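Local coordinates for regulating synaptic membrane exocytosis protein 2 (Rattus norvegicus, PDB 2BWQ), which probably acts as a presynaptic active-zone scaffold that binds Rab3 and regulates neurotransmitter release, seen here as its C2A domain, at residues 22-27 with 41-46; 57-62 with 68-73. One frame throughout, in Å; residues are numbered along the deposited sequence. Where two conformers were deposited one is given.

Contact 1 (22-27 with 41-46); sequences VTILGA and PYVKIY
Four buried aliphatic side chains, Val22 and Ile24 facing Val43 and Ile45, join the two sheets of the C2-domain beta sandwich across its hydrophobic core. Strand 19-28 belongs to one four-stranded antiparallel sheet and strand 41-48 to the other, and the contact lies about 4 Å, centre to centre, from the middle of the chain. Facing backbones are far apart, 8.1 Å from Ile24 CA to Val43 CA and 9.4 Å from Val22 CA to Ile45 CA, the spacing of packed sheets and too wide for backbone pairing. Beta-branched side chains suit such places: they favour extended backbone and offer the core only hydrocarbon surface. Val22 and Ile24 on one strand and Val43 and Ile45 on the other point inward, whereas Thr23, between the first two, turns to the outer surface, where its hydroxyl bonds to that of Thr73. Around the four, Leu7, Leu11, Trp70, Phe74, Ile91 and Leu93 add further apolar surface. Ile24 and Val43 meet tip to tip, Val43 CG2 lying 4.0 Å from Ile24 CG1 in the conformer given. Ile45 extends its longer branch, chi2 -167°, until its CD1 reaches Val22 CG1 end to end at 3.8 Å.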
loop_
_atom_site.group_PDB
_atom_site.type_symbol
_atom_site.label_atom_id
_atom_site.label_comp_id
_atom_site.label_asym_id
_atom_site.label_seq_id
_atom_site.Cartn_x
_atom_site.Cartn_y
_atom_site.Cartn_z
ATOM N N VAL A 22 -2.662 4.317 -7.666
ATOM C CA VAL A 22 -1.787 3.746 -6.681
ATOM C C VAL A 22 -1.339 2.396 -7.152
ATOM O O VAL A 22 -2.197 1.476 -7.226
ATOM C CB VAL A 22 -2.564 3.645 -5.357
ATOM C CG1 VAL A 22 -1.733 3.025 -4.220
ATOM C CG2 VAL A 22 -3.094 4.997 -4.910
ATOM N N THR A 23 -0.058 2.184 -7.378
ATOM C CA THR A 23 0.399 0.893 -7.870
ATOM C C THR A 23 1.215 0.262 -6.771
ATOM O O THR A 23 2.174 0.876 -6.302
ATOM C CB THR A 23 1.263 1.063 -9.125
ATOM O OG1 THR A 23 0.485 1.648 -10.194
ATOM C CG2 THR A 23 1.731 -0.335 -9.630
ATOM N N ILE A 24 0.789 -0.894 -6.242
ATOM C CA ILE A 24 1.557 -1.608 -5.198
ATOM C C ILE A 24 2.336 -2.694 -5.929
ATOM O O ILE A 24 1.742 -3.659 -6.451
ATOM C CB ILE A 24 0.568 -2.163 -4.101
ATOM C CG1 ILE A 24 1.230 -3.146 -3.148
ATOM C CG2 ILE A 24 -0.592 -2.866 -4.761
ATOM C CD1 ILE A 24 2.362 -2.541 -2.319
ATOM N N LEU A 25 3.658 -2.496 -5.997
ATOM C CA LEU A 25 4.527 -3.322 -6.822
ATOM C C LEU A 25 4.763 -4.619 -6.048
ATOM O O LEU A 25 4.224 -5.629 -6.383
ATOM C CB LEU A 25 5.869 -2.624 -7.141
ATOM C CG LEU A 25 5.699 -1.549 -8.213
ATOM C CD1 LEU A 25 5.238 -0.216 -7.666
ATOM C CD2 LEU A 25 7.001 -1.378 -8.953
ATOM N N GLY A 26 5.550 -4.538 -4.998
ATOM C CA GLY A 26 6.040 -5.714 -4.257
ATOM C C GLY A 26 6.620 -5.305 -2.953
ATOM O O GLY A 26 6.657 -4.111 -2.635
ATOM N N ALA A 27 7.038 -6.291 -2.176
ATOM C CA ALA A 27 7.685 -6.038 -0.891
ATOM C C ALA A 27 8.984 -6.823 -0.834
ATOM O O ALA A 27 9.133 -7.796 -1.588
ATOM C CB ALA A 27 6.759 -6.505 0.240
ATOM N N PRO A 41 1.528 -13.125 1.948
ATOM C CA PRO A 41 1.232 -11.684 2.140
ATOM C C PRO A 41 0.209 -11.066 1.176
ATOM O O PRO A 41 0.158 -11.422 -0.023
ATOM C CB PRO A 41 2.623 -11.029 2.026
ATOM C CG PRO A 41 3.370 -11.955 1.075
ATOM C CD PRO A 41 2.803 -13.341 1.249
ATOM N N TYR A 42 -0.554 -10.107 1.719
ATOM C CA TYR A 42 -1.391 -9.217 0.895
ATOM C C TYR A 42 -1.333 -7.844 1.485
ATOM O O TYR A 42 -1.044 -7.668 2.643
ATOM C CB TYR A 42 -2.828 -9.725 0.718
ATOM C CG TYR A 42 -3.642 -9.691 1.999
ATOM C CD1 TYR A 42 -4.429 -8.544 2.318
ATOM C CD2 TYR A 42 -3.735 -10.835 2.812
ATOM C CE1 TYR A 42 -5.226 -8.522 3.459
ATOM C CE2 TYR A 42 -4.514 -10.792 3.988
ATOM C CZ TYR A 42 -5.275 -9.637 4.246
ATOM O OH TYR A 42 -6.101 -9.628 5.367
ATOM N N VAL A 43 -1.681 -6.879 0.630
ATOM C CA VAL A 43 -1.776 -5.479 1.030
ATOM C C VAL A 43 -3.202 -4.999 0.933
ATOM O O VAL A 43 -3.894 -5.332 -0.002
ATOM C CB VAL A 43 -0.900 -4.606 0.114
ATOM C CG1 VAL A 43 -1.046 -3.129 0.462
ATOM C CG2 VAL A 43 0.580 -4.938 0.329
ATOM N N LYS A 44 -3.645 -4.269 1.950
ATOM C CA LYS A 44 -4.946 -3.573 1.982
ATOM C C LYS A 44 -4.694 -2.085 1.980
ATOM O O LYS A 44 -3.753 -1.602 2.641
ATOM C CB LYS A 44 -5.688 -3.962 3.264
ATOM C CG LYS A 44 -7.063 -3.372 3.349
ATOM C CD LYS A 44 -7.898 -4.103 4.440
ATOM C CE LYS A 44 -7.315 -3.876 5.835
ATOM N NZ LYS A 44 -8.113 -4.575 6.897
ATOM N N ILE A 45 -5.503 -1.383 1.191
ATOM C CA ILE A 45 -5.396 0.071 1.172
ATOM C C ILE A 45 -6.740 0.692 1.414
ATOM O O ILE A 45 -7.732 0.299 0.756
ATOM C CB ILE A 45 -4.806 0.588 -0.108
ATOM C CG1 ILE A 45 -3.438 -0.068 -0.343
ATOM C CG2 ILE A 45 -4.660 2.127 -0.030
ATOM C CD1 ILE A 45 -2.421 0.507 -1.452
ATOM N N TYR A 46 -6.820 1.626 2.338
ATOM C CA TYR A 46 -7.969 2.527 2.501
ATOM C C TYR A 46 -7.532 3.922 2.168
ATOM O O TYR A 46 -6.494 4.456 2.611
ATOM C CB TYR A 46 -8.507 2.535 3.918
ATOM C CG TYR A 46 -9.449 1.435 4.280
ATOM C CD1 TYR A 46 -10.750 1.464 3.826
ATOM C CD2 TYR A 46 -9.060 0.362 5.086
ATOM C CE1 TYR A 46 -11.640 0.477 4.167
ATOM C CE2 TYR A 46 -9.977 -0.645 5.428
ATOM C CZ TYR A 46 -11.234 -0.562 4.951
ATOM O OH TYR A 46 -12.141 -1.569 5.317
#

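Contact 2 (57-62 with 68-73); sequences RRTKTV and PKWNQT
The indole of Trp70 has Pro68 CB over one face and Thr59 OG1 over the opposite face, both displaced toward the rim, while Lys60 O approaches the ring edge near its plane. This packing closes one lateral edge of the C2-domain beta sandwich, where segment 57-62, leaving edge strand 56-58, passes along edge strand 69-76 of the other sheet. Thr59 also sets its CB over the five-membered ring in a CH-pi contact, 3.8 Å from the centroid. Its hydroxyl occupies the position between the backbone N and carbonyl carbon, chi1 68°, and donates to Lys60 O while accepting from Val43 N; a small residue with one methyl and one hydroxyl can thus both pack on the indole and bond to backbone. Val62 CG2 reaches Trp70 CD1 obliquely at 3.8 Å and touches Pro68 CB at 4.0 Å. Asn71 and Gln72 form a G1 beta bulge opposite Ile24. From the second position of the bulge, the Gln72 side chain, extended beyond CG, spans the gap between the two segments and presents an amide oxygen to the loop backbone: Lys60 N donates to Gln72 OE1 at 2.9 Å, in the carbonyl plane and on a lone pair, with an N-H...O angle of 160°.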
loop_
_atom_site.group_PDB
_atom_site.type_symbol
_atom_site.label_atom_id
_atom_site.label_comp_id
_atom_site.label_asym_id
_atom_site.label_seq_id
_atom_site.Cartn_x
_atom_site.Cartn_y
_atom_site.Cartn_z
ATOM N N ARG A 57 -9.265 -1.210 -1.112
ATOM C CA ARG A 57 -8.698 -2.089 -2.157
ATOM C C ARG A 57 -7.778 -3.101 -1.524
ATOM O O ARG A 57 -7.183 -2.824 -0.450
ATOM C CB ARG A 57 -7.835 -1.254 -3.109
ATOM C CG ARG A 57 -8.578 -0.185 -3.906
ATOM C CD ARG A 57 -9.618 -0.665 -4.918
ATOM N NE ARG A 57 -10.142 0.498 -5.645
ATOM C CZ ARG A 57 -11.052 1.300 -5.201
ATOM N NH1 ARG A 57 -11.677 1.061 -4.047
ATOM N NH2 ARG A 57 -11.369 2.373 -5.941
ATOM N N ARG A 58 -7.603 -4.258 -2.182
ATOM C CA ARG A 58 -6.697 -5.258 -1.651
ATOM C C ARG A 58 -5.969 -5.918 -2.798
ATOM O O ARG A 58 -6.584 -6.181 -3.835
ATOM C CB ARG A 58 -7.555 -6.358 -0.981
ATOM C CG ARG A 58 -7.926 -6.074 0.389
ATOM C CD ARG A 58 -8.687 -7.236 1.055
ATOM N NE ARG A 58 -8.003 -8.528 0.945
ATOM C CZ ARG A 58 -8.085 -9.497 1.874
ATOM N NH1 ARG A 58 -8.790 -9.299 3.002
ATOM N NH2 ARG A 58 -7.451 -10.641 1.697
ATOM N N THR A 59 -4.685 -6.218 -2.599
ATOM C CA THR A 59 -3.999 -7.119 -3.543
ATOM C C THR A 59 -4.471 -8.555 -3.363
ATOM O O THR A 59 -5.053 -8.927 -2.343
ATOM C CB THR A 59 -2.473 -7.092 -3.370
ATOM O OG1 THR A 59 -2.130 -7.678 -2.108
ATOM C CG2 THR A 59 -1.867 -5.670 -3.453
ATOM N N LYS A 60 -4.135 -9.359 -4.363
ATOM C CA LYS A 60 -4.169 -10.814 -4.179
ATOM C C LYS A 60 -3.134 -11.236 -3.111
ATOM O O LYS A 60 -2.247 -10.457 -2.703
ATOM C CB LYS A 60 -3.911 -11.546 -5.495
ATOM C CG LYS A 60 -5.002 -11.265 -6.510
ATOM C CD LYS A 60 -4.689 -11.955 -7.856
ATOM C CE LYS A 60 -5.762 -11.614 -8.922
ATOM N NZ LYS A 60 -5.344 -12.096 -10.284
ATOM N N THR A 61 -3.278 -12.465 -2.642
ATOM C CA THR A 61 -2.372 -12.999 -1.606
ATOM C C THR A 61 -1.354 -13.911 -2.273
ATOM O O THR A 61 -1.718 -14.854 -2.945
ATOM C CB THR A 61 -3.164 -13.794 -0.541
ATOM O OG1 THR A 61 -4.091 -12.915 0.134
ATOM C CG2 THR A 61 -2.247 -14.322 0.568
ATOM N N VAL A 62 -0.083 -13.610 -2.158
ATOM C CA VAL A 62 0.952 -14.496 -2.721
ATOM C C VAL A 62 1.225 -15.626 -1.741
ATOM O O VAL A 62 1.232 -15.385 -0.522
ATOM C CB VAL A 62 2.259 -13.712 -3.025
ATOM C CG1 VAL A 62 3.313 -14.641 -3.579
ATOM C CG2 VAL A 62 1.949 -12.568 -3.967
ATOM N N PRO A 68 7.114 -10.800 -2.041
ATOM C CA PRO A 68 5.935 -10.884 -2.932
ATOM C C PRO A 68 5.981 -9.825 -4.007
ATOM O O PRO A 68 6.431 -8.698 -3.760
ATOM C CB PRO A 68 4.770 -10.590 -1.979
ATOM C CG PRO A 68 5.405 -9.718 -0.903
ATOM C CD PRO A 68 6.728 -10.399 -0.662
ATOM N N LYS A 69 5.444 -10.153 -5.157
ATOM C CA LYS A 69 5.332 -9.216 -6.289
ATOM C C LYS A 69 3.884 -9.269 -6.699
ATOM O O LYS A 69 3.383 -10.269 -7.208
ATOM C CB LYS A 69 6.235 -9.627 -7.449
ATOM C CG LYS A 69 7.654 -9.568 -6.979
ATOM C CD LYS A 69 8.612 -10.238 -7.906
ATOM C CE LYS A 69 10.048 -10.003 -7.387
ATOM N NZ LYS A 69 10.324 -10.734 -6.088
ATOM N N TRP A 70 3.179 -8.198 -6.462
ATOM C CA TRP A 70 1.786 -8.121 -6.867
ATOM C C TRP A 70 1.580 -7.379 -8.168
ATOM O O TRP A 70 0.747 -7.782 -8.970
ATOM C CB TRP A 70 0.954 -7.406 -5.774
ATOM C CG TRP A 70 0.963 -8.078 -4.413
ATOM C CD1 TRP A 70 0.188 -9.162 -4.000
ATOM C CD2 TRP A 70 1.751 -7.694 -3.304
ATOM N NE1 TRP A 70 0.519 -9.461 -2.691
ATOM C CE2 TRP A 70 1.438 -8.548 -2.216
ATOM C CE3 TRP A 70 2.727 -6.687 -3.108
ATOM C CZ2 TRP A 70 2.065 -8.421 -0.973
ATOM C CZ3 TRP A 70 3.316 -6.537 -1.853
ATOM C CH2 TRP A 70 2.962 -7.402 -0.787
ATOM N N ASN A 71 2.272 -6.253 -8.327
ATOM C CA ASN A 71 2.132 -5.427 -9.551
ATOM C C ASN A 71 0.689 -5.093 -9.894
ATOM O O ASN A 71 0.261 -5.273 -11.032
ATOM C CB ASN A 71 2.857 -6.094 -10.739
ATOM C CG ASN A 71 4.291 -6.356 -10.428
ATOM O OD1 ASN A 71 4.947 -5.460 -9.940
ATOM N ND2 ASN A 71 4.739 -7.605 -10.608
ATOM N N GLN A 72 -0.056 -4.579 -8.911
ATOM C CA GLN A 72 -1.467 -4.240 -9.084
ATOM C C GLN A 72 -1.655 -2.734 -9.007
ATOM O O GLN A 72 -1.051 -2.078 -8.142
ATOM C CB GLN A 72 -2.291 -4.946 -8.026
ATOM C CG GLN A 72 -2.454 -6.460 -8.338
ATOM C CD GLN A 72 -3.343 -7.165 -7.329
ATOM O OE1 GLN A 72 -2.863 -7.976 -6.533
ATOM N NE2 GLN A 72 -4.637 -6.904 -7.402
ATOM N N THR A 73 -2.506 -2.205 -9.875
ATOM C CA THR A 73 -2.819 -0.779 -9.916
ATOM C C THR A 73 -4.246 -0.572 -9.502
ATOM O O THR A 73 -5.186 -1.147 -10.067
ATOM C CB THR A 73 -2.595 -0.275 -11.281
ATOM O OG1 THR A 73 -1.182 -0.313 -11.584
ATOM C CG2 THR A 73 -3.011 1.227 -11.436
#

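Contact 1 and contact 2 have centres about 5 Å apart and adjoin in one sandwich. Along the chain they come in series, 22-27 and 41-46 first, then 57-62 and 68-73. Both span the same two sheets: strands 19-28 and 69-76 are neighbours in one, strands 41-48 and 56-58 in the other. Contact 1 lies nearer the middle, and contact 2 joins the edge strand of one sheet to the loop leaving the edge strand of the other. Backbone bonds probably tie them within each sheet, Ile45 N to Arg57 O and Trp70 N to Leu25 O, both 2.8 Å. Central core and lateral edge thus form one continuous packing unit of the C2 domain.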